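Local coordinates for protein catechol 1,2-dioxygenase (Burkholderia vietnamiensis, PDB 5TD3) that probably catalyses the intradiol ring cleavage of catechol with molecular oxygen to give cis,cis-muconate, at residues A123-D137 and A183-T195. Numbering follows the deposited sequence.
Sequences AGAPVRDGVAKIDLD and AQRDFNLRGAVRT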
loop_
_atom_site.group_PDB
_atom_site.type_symbol
_atom_site.label_atom_id
_atom_site.label_comp_id
_atom_site.label_asym_id
_atom_site.label_seq_id
_atom_site.Cartn_x
_atom_site.Cartn_y
_atom_site.Cartn_z
ATOM N N ALA A 123 -21.339 -7.365 9.744
ATOM C CA ALA A 123 -22.409 -6.847 10.578
ATOM C C ALA A 123 -23.762 -7.380 10.104
ATOM O O ALA A 123 -23.945 -7.701 8.928
ATOM C CB ALA A 123 -22.376 -5.316 10.562
ATOM N N GLY A 124 -24.702 -7.510 11.050
ATOM C CA GLY A 124 -26.089 -7.828 10.759
ATOM C C GLY A 124 -26.560 -9.247 11.045
ATOM O O GLY A 124 -27.675 -9.599 10.649
ATOM N N ALA A 125 -25.754 -10.067 11.714
ATOM C CA ALA A 125 -26.080 -11.469 11.953
ATOM C C ALA A 125 -27.270 -11.623 12.903
ATOM O O ALA A 125 -27.571 -10.719 13.684
ATOM C CB ALA A 125 -24.866 -12.199 12.513
ATOM N N PRO A 126 -27.982 -12.754 12.832
ATOM C CA PRO A 126 -29.166 -12.928 13.686
ATOM C C PRO A 126 -28.815 -12.992 15.160
ATOM O O PRO A 126 -27.816 -13.604 15.558
ATOM C CB PRO A 126 -29.770 -14.249 13.199
ATOM C CG PRO A 126 -28.610 -14.991 12.566
ATOM C CD PRO A 126 -27.750 -13.919 11.957
ATOM N N VAL A 127 -29.614 -12.277 15.949
ATOM C CA VAL A 127 -29.501 -12.197 17.402
ATOM C C VAL A 127 -30.630 -13.015 18.019
ATOM O O VAL A 127 -31.791 -12.863 17.623
ATOM C CB VAL A 127 -29.570 -10.739 17.883
ATOM C CG1 VAL A 127 -29.457 -10.670 19.401
ATOM C CG2 VAL A 127 -28.489 -9.912 17.229
ATOM N N ARG A 128 -30.293 -13.902 18.953
ATOM C CA ARG A 128 -31.268 -14.682 19.714
ATOM C C ARG A 128 -31.023 -14.503 21.208
ATOM O O ARG A 128 -29.946 -14.082 21.629
ATOM C CB ARG A 128 -31.242 -16.179 19.356
ATOM C CG ARG A 128 -31.382 -16.496 17.873
ATOM C CD ARG A 128 -31.252 -17.994 17.612
ATOM N NE ARG A 128 -31.725 -18.394 16.291
ATOM C CZ ARG A 128 -31.017 -18.306 15.166
ATOM N NH1 ARG A 128 -29.775 -17.832 15.182
ATOM N NH2 ARG A 128 -31.548 -18.706 14.012
ATOM N N ASP A 129 -32.043 -14.798 22.021
ATOM C CA ASP A 129 -31.848 -14.842 23.467
ATOM C C ASP A 129 -31.256 -16.178 23.908
ATOM O O ASP A 129 -31.802 -17.242 23.596
ATOM C CB ASP A 129 -33.167 -14.623 24.220
ATOM C CG ASP A 129 -33.633 -13.186 24.203
ATOM O OD1 ASP A 129 -32.832 -12.283 23.912
ATOM O OD2 ASP A 129 -34.817 -12.959 24.524
ATOM N N GLY A 130 -30.158 -16.119 24.655
ATOM C CA GLY A 130 -29.642 -17.315 25.335
ATOM C C GLY A 130 -28.917 -18.396 24.551
ATOM O O GLY A 130 -27.833 -18.831 24.952
ATOM N N VAL A 131 -29.494 -18.851 23.443
ATOM C CA VAL A 131 -28.942 -19.958 22.673
ATOM C C VAL A 131 -29.143 -19.674 21.190
ATOM O O VAL A 131 -30.175 -19.126 20.785
ATOM C CB VAL A 131 -29.589 -21.295 23.090
ATOM C CG1 VAL A 131 -31.104 -21.197 23.043
ATOM C CG2 VAL A 131 -29.093 -22.437 22.220
ATOM N N ALA A 132 -28.149 -20.024 20.377
ATOM C CA ALA A 132 -28.277 -19.847 18.935
ATOM C C ALA A 132 -27.636 -20.998 18.177
ATOM O O ALA A 132 -26.508 -21.401 18.475
ATOM C CB ALA A 132 -27.654 -18.528 18.476
ATOM N N LYS A 133 -28.360 -21.506 17.187
ATOM C CA LYS A 133 -27.820 -22.443 16.214
ATOM C C LYS A 133 -27.460 -21.660 14.959
ATOM O O LYS A 133 -28.343 -21.123 14.282
ATOM C CB LYS A 133 -28.820 -23.557 15.902
ATOM C CG LYS A 133 -28.327 -24.546 14.846
ATOM C CD LYS A 133 -29.447 -25.486 14.434
ATOM C CE LYS A 133 -29.295 -26.000 12.997
ATOM N NZ LYS A 133 -27.977 -26.567 12.651
ATOM N N ILE A 134 -26.171 -21.627 14.630
ATOM C CA ILE A 134 -25.663 -20.716 13.610
ATOM C C ILE A 134 -25.157 -21.436 12.371
ATOM O O ILE A 134 -24.778 -20.767 11.399
ATOM C CB ILE A 134 -24.583 -19.770 14.182
ATOM C CG1 ILE A 134 -23.368 -20.547 14.665
ATOM C CG2 ILE A 134 -25.171 -18.955 15.329
ATOM C CD1 ILE A 134 -22.190 -19.645 15.127
ATOM N N ASP A 135 -25.179 -22.772 12.343
ATOM C CA ASP A 135 -24.838 -23.491 11.122
ATOM C C ASP A 135 -26.108 -23.623 10.282
ATOM O O ASP A 135 -27.061 -24.308 10.671
ATOM C CB ASP A 135 -24.191 -24.849 11.404
ATOM C CG ASP A 135 -25.110 -25.821 12.111
ATOM O OD1 ASP A 135 -25.654 -25.484 13.189
ATOM O OD2 ASP A 135 -25.311 -26.927 11.556
ATOM N N LEU A 136 -26.151 -22.885 9.175
ATOM C CA LEU A 136 -27.271 -22.864 8.242
ATOM C C LEU A 136 -27.057 -23.755 7.032
ATOM O O LEU A 136 -28.028 -24.308 6.496
ATOM C CB LEU A 136 -27.517 -21.430 7.761
ATOM C CG LEU A 136 -27.621 -20.357 8.846
ATOM C CD1 LEU A 136 -27.779 -18.986 8.215
ATOM C CD2 LEU A 136 -28.770 -20.647 9.822
ATOM N N ASP A 137 -25.817 -23.895 6.589
ATOM C CA ASP A 137 -25.484 -24.689 5.418
ATOM C C ASP A 137 -24.937 -26.038 5.852
ATOM O O ASP A 137 -24.091 -26.108 6.748
ATOM C CB ASP A 137 -24.470 -23.956 4.544
ATOM C CG ASP A 137 -25.045 -22.702 3.935
ATOM O OD1 ASP A 137 -26.103 -22.815 3.273
ATOM O OD2 ASP A 137 -24.452 -21.621 4.106
ATOM N N ALA A 183 -20.514 -20.964 -1.859
ATOM C CA ALA A 183 -21.266 -22.099 -1.336
ATOM C C ALA A 183 -22.043 -21.799 -0.062
ATOM O O ALA A 183 -22.829 -22.653 0.368
ATOM C CB ALA A 183 -20.326 -23.278 -1.071
ATOM N N GLN A 184 -21.867 -20.633 0.554
ATOM C CA GLN A 184 -22.495 -20.359 1.843
ATOM C C GLN A 184 -23.507 -19.234 1.728
ATOM O O GLN A 184 -23.280 -18.251 1.015
ATOM C CB GLN A 184 -21.459 -19.980 2.905
ATOM C CG GLN A 184 -20.398 -21.010 3.131
ATOM C CD GLN A 184 -19.489 -20.598 4.244
ATOM O OE1 GLN A 184 -19.938 -20.304 5.353
ATOM N NE2 GLN A 184 -18.208 -20.552 3.965
ATOM N N ARG A 185 -24.617 -19.380 2.446
ATOM C CA ARG A 185 -25.640 -18.352 2.474
ATOM C C ARG A 185 -25.271 -17.265 3.477
ATOM O O ARG A 185 -24.378 -17.427 4.310
ATOM C CB ARG A 185 -27.004 -18.948 2.812
ATOM C CG ARG A 185 -27.187 -19.288 4.269
ATOM C CD ARG A 185 -28.491 -20.045 4.457
ATOM N NE ARG A 185 -28.430 -21.383 3.869
ATOM C CZ ARG A 185 -29.443 -22.242 3.878
ATOM N NH1 ARG A 185 -30.592 -21.896 4.442
ATOM N NH2 ARG A 185 -29.310 -23.441 3.329
ATOM N N ASP A 186 -25.996 -16.149 3.395
ATOM C CA ASP A 186 -25.793 -15.033 4.311
ATOM C C ASP A 186 -25.792 -15.510 5.759
ATOM O O ASP A 186 -26.663 -16.283 6.174
ATOM C CB ASP A 186 -26.890 -13.982 4.109
ATOM C CG ASP A 186 -26.721 -13.178 2.814
ATOM O OD1 ASP A 186 -25.657 -13.254 2.178
ATOM O OD2 ASP A 186 -27.658 -12.442 2.454
ATOM N N PHE A 187 -24.772 -15.074 6.498
ATOM C CA PHE A 187 -24.598 -15.289 7.936
ATOM C C PHE A 187 -24.439 -16.759 8.317
ATOM O O PHE A 187 -24.633 -17.121 9.482
ATOM C CB PHE A 187 -25.734 -14.632 8.724
ATOM C CG PHE A 187 -25.823 -13.153 8.484
ATOM C CD1 PHE A 187 -24.776 -12.318 8.856
ATOM C CD2 PHE A 187 -26.926 -12.599 7.849
ATOM C CE1 PHE A 187 -24.841 -10.952 8.620
ATOM C CE2 PHE A 187 -26.996 -11.236 7.608
ATOM C CZ PHE A 187 -25.953 -10.414 7.989
ATOM N N ASN A 188 -24.058 -17.630 7.378
ATOM C CA ASN A 188 -23.676 -18.976 7.790
ATOM C C ASN A 188 -22.528 -18.893 8.783
ATOM O O ASN A 188 -21.543 -18.192 8.549
ATOM C CB ASN A 188 -23.260 -19.830 6.598
ATOM C CG ASN A 188 -23.073 -21.280 6.981
ATOM O OD1 ASN A 188 -23.901 -21.845 7.682
ATOM N ND2 ASN A 188 -21.988 -21.883 6.534
ATOM N N LEU A 189 -22.675 -19.602 9.905
ATOM C CA LEU A 189 -21.666 -19.656 10.966
ATOM C C LEU A 189 -21.412 -18.276 11.575
ATOM O O LEU A 189 -20.308 -17.977 12.045
ATOM C CB LEU A 189 -20.362 -20.293 10.462
ATOM C CG LEU A 189 -20.620 -21.613 9.728
ATOM C CD1 LEU A 189 -19.315 -22.121 9.141
ATOM C CD2 LEU A 189 -21.254 -22.661 10.645
ATOM N N ARG A 190 -22.441 -17.427 11.598
ATOM C CA ARG A 190 -22.354 -16.108 12.216
ATOM C C ARG A 190 -23.621 -15.875 13.025
ATOM O O ARG A 190 -24.724 -16.055 12.513
ATOM C CB ARG A 190 -22.209 -15.002 11.159
ATOM C CG ARG A 190 -20.982 -15.145 10.255
ATOM C CD ARG A 190 -20.951 -14.066 9.194
ATOM N NE ARG A 190 -19.770 -14.194 8.329
ATOM C CZ ARG A 190 -18.577 -13.662 8.596
ATOM N NH1 ARG A 190 -18.373 -12.952 9.701
ATOM N NH2 ARG A 190 -17.567 -13.851 7.746
ATOM N N GLY A 191 -23.474 -15.502 14.286
ATOM C CA GLY A 191 -24.685 -15.287 15.064
ATOM C C GLY A 191 -24.353 -14.598 16.365
ATOM O O GLY A 191 -23.198 -14.558 16.789
ATOM N N ALA A 192 -25.398 -14.134 17.037
ATOM C CA ALA A 192 -25.235 -13.426 18.300
ATOM C C ALA A 192 -26.268 -13.926 19.295
ATOM O O ALA A 192 -27.410 -14.218 18.924
ATOM C CB ALA A 192 -25.367 -11.905 18.128
ATOM N N VAL A 193 -25.833 -14.080 20.544
ATOM C CA VAL A 193 -26.685 -14.456 21.666
ATOM C C VAL A 193 -26.713 -13.319 22.684
ATOM O O VAL A 193 -25.664 -12.750 23.017
ATOM C CB VAL A 193 -26.194 -15.757 22.327
ATOM C CG1 VAL A 193 -26.858 -15.948 23.678
ATOM C CG2 VAL A 193 -26.478 -16.943 21.426
ATOM N N ARG A 194 -27.913 -12.988 23.169
ATOM C CA ARG A 194 -28.095 -12.046 24.268
ATOM C C ARG A 194 -28.249 -12.837 25.562
ATOM O O ARG A 194 -29.144 -13.679 25.672
ATOM C CB ARG A 194 -29.320 -11.159 24.036
ATOM C CG ARG A 194 -29.022 -9.667 23.986
ATOM C CD ARG A 194 -30.302 -8.847 24.102
ATOM N NE ARG A 194 -31.324 -9.282 23.154
ATOM C CZ ARG A 194 -31.677 -8.613 22.061
ATOM N NH1 ARG A 194 -31.093 -7.462 21.761
ATOM N NH2 ARG A 194 -32.622 -9.096 21.268
ATOM N N THR A 195 -27.382 -12.570 26.533
ATOM C CA THR A 195 -27.435 -13.325 27.773
ATOM C C THR A 195 -28.672 -12.946 28.576
ATOM O O THR A 195 -29.131 -11.799 28.560
ATOM C CB THR A 195 -26.181 -13.087 28.613
ATOM O OG1 THR A 195 -26.122 -11.707 29.003
ATOM C CG2 THR A 195 -24.937 -13.459 27.823
HETATM O O HOH W 1 -28.217 -16.001 16.774
HETATM O O HOH W 2 -32.365 -11.483 21.401
HETATM O O HOH W 3 -21.523 -24.747 7.070
HETATM O O HOH W 4 -26.026 -22.057 0.532
#
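Val127, Arg128 and Asp129 pair in parallel with Ala192, Val193 and Arg194, the short strand axes approaching to 4.5 Å at 32°, and the chain then turns at Gly130 so that strand 131-133 runs back at 166° to strand 190-194. The two outer strands belong to different sheets of the dioxygenase beta-sandwich, with 127-129 bordering one and 131-133 the other. Four backbone hydrogen bonds make the ladder, from Ala192 N to Pro126 O through to Gly130 N to Arg194 O. Between the sheets, Val193 CG2 meets Ala132 CB at 3.5 Å, while Ile134 CG2 packs on Gly191 CA at 3.7 Å. On the other face of the ladder, in one of two modelled conformers of Arg194, Val127 CG1 sits over the centre of its guanidinium face and NE makes a weak salt bridge to Asp129 OD1 at 3.4 Å, a doubtful pairing. Near the strand start, Ala125 CA sits over the face of the Phe187 ring, 3.7 Å from its centroid, a CH-pi contact, and Ala123 O lies at the ring edge. Ahead of Leu189, the loop 184-188 is gripped by polar groups. Asn188 CG is anti to its backbone N (chi1 -171°), carrying OD1 to two donors: Leu136 N nearly in line with the C=O, and Asp137 N from above the amide plane. Its ND2 is held by Gln184 OE1, which should fix the amide's rotation. Asp137 divides its carboxylate: OD2 takes Arg185 N on the syn side at 2.8 Å, and Arg185 NE reaches OD1 at 2.8 Å from above the carboxylate plane.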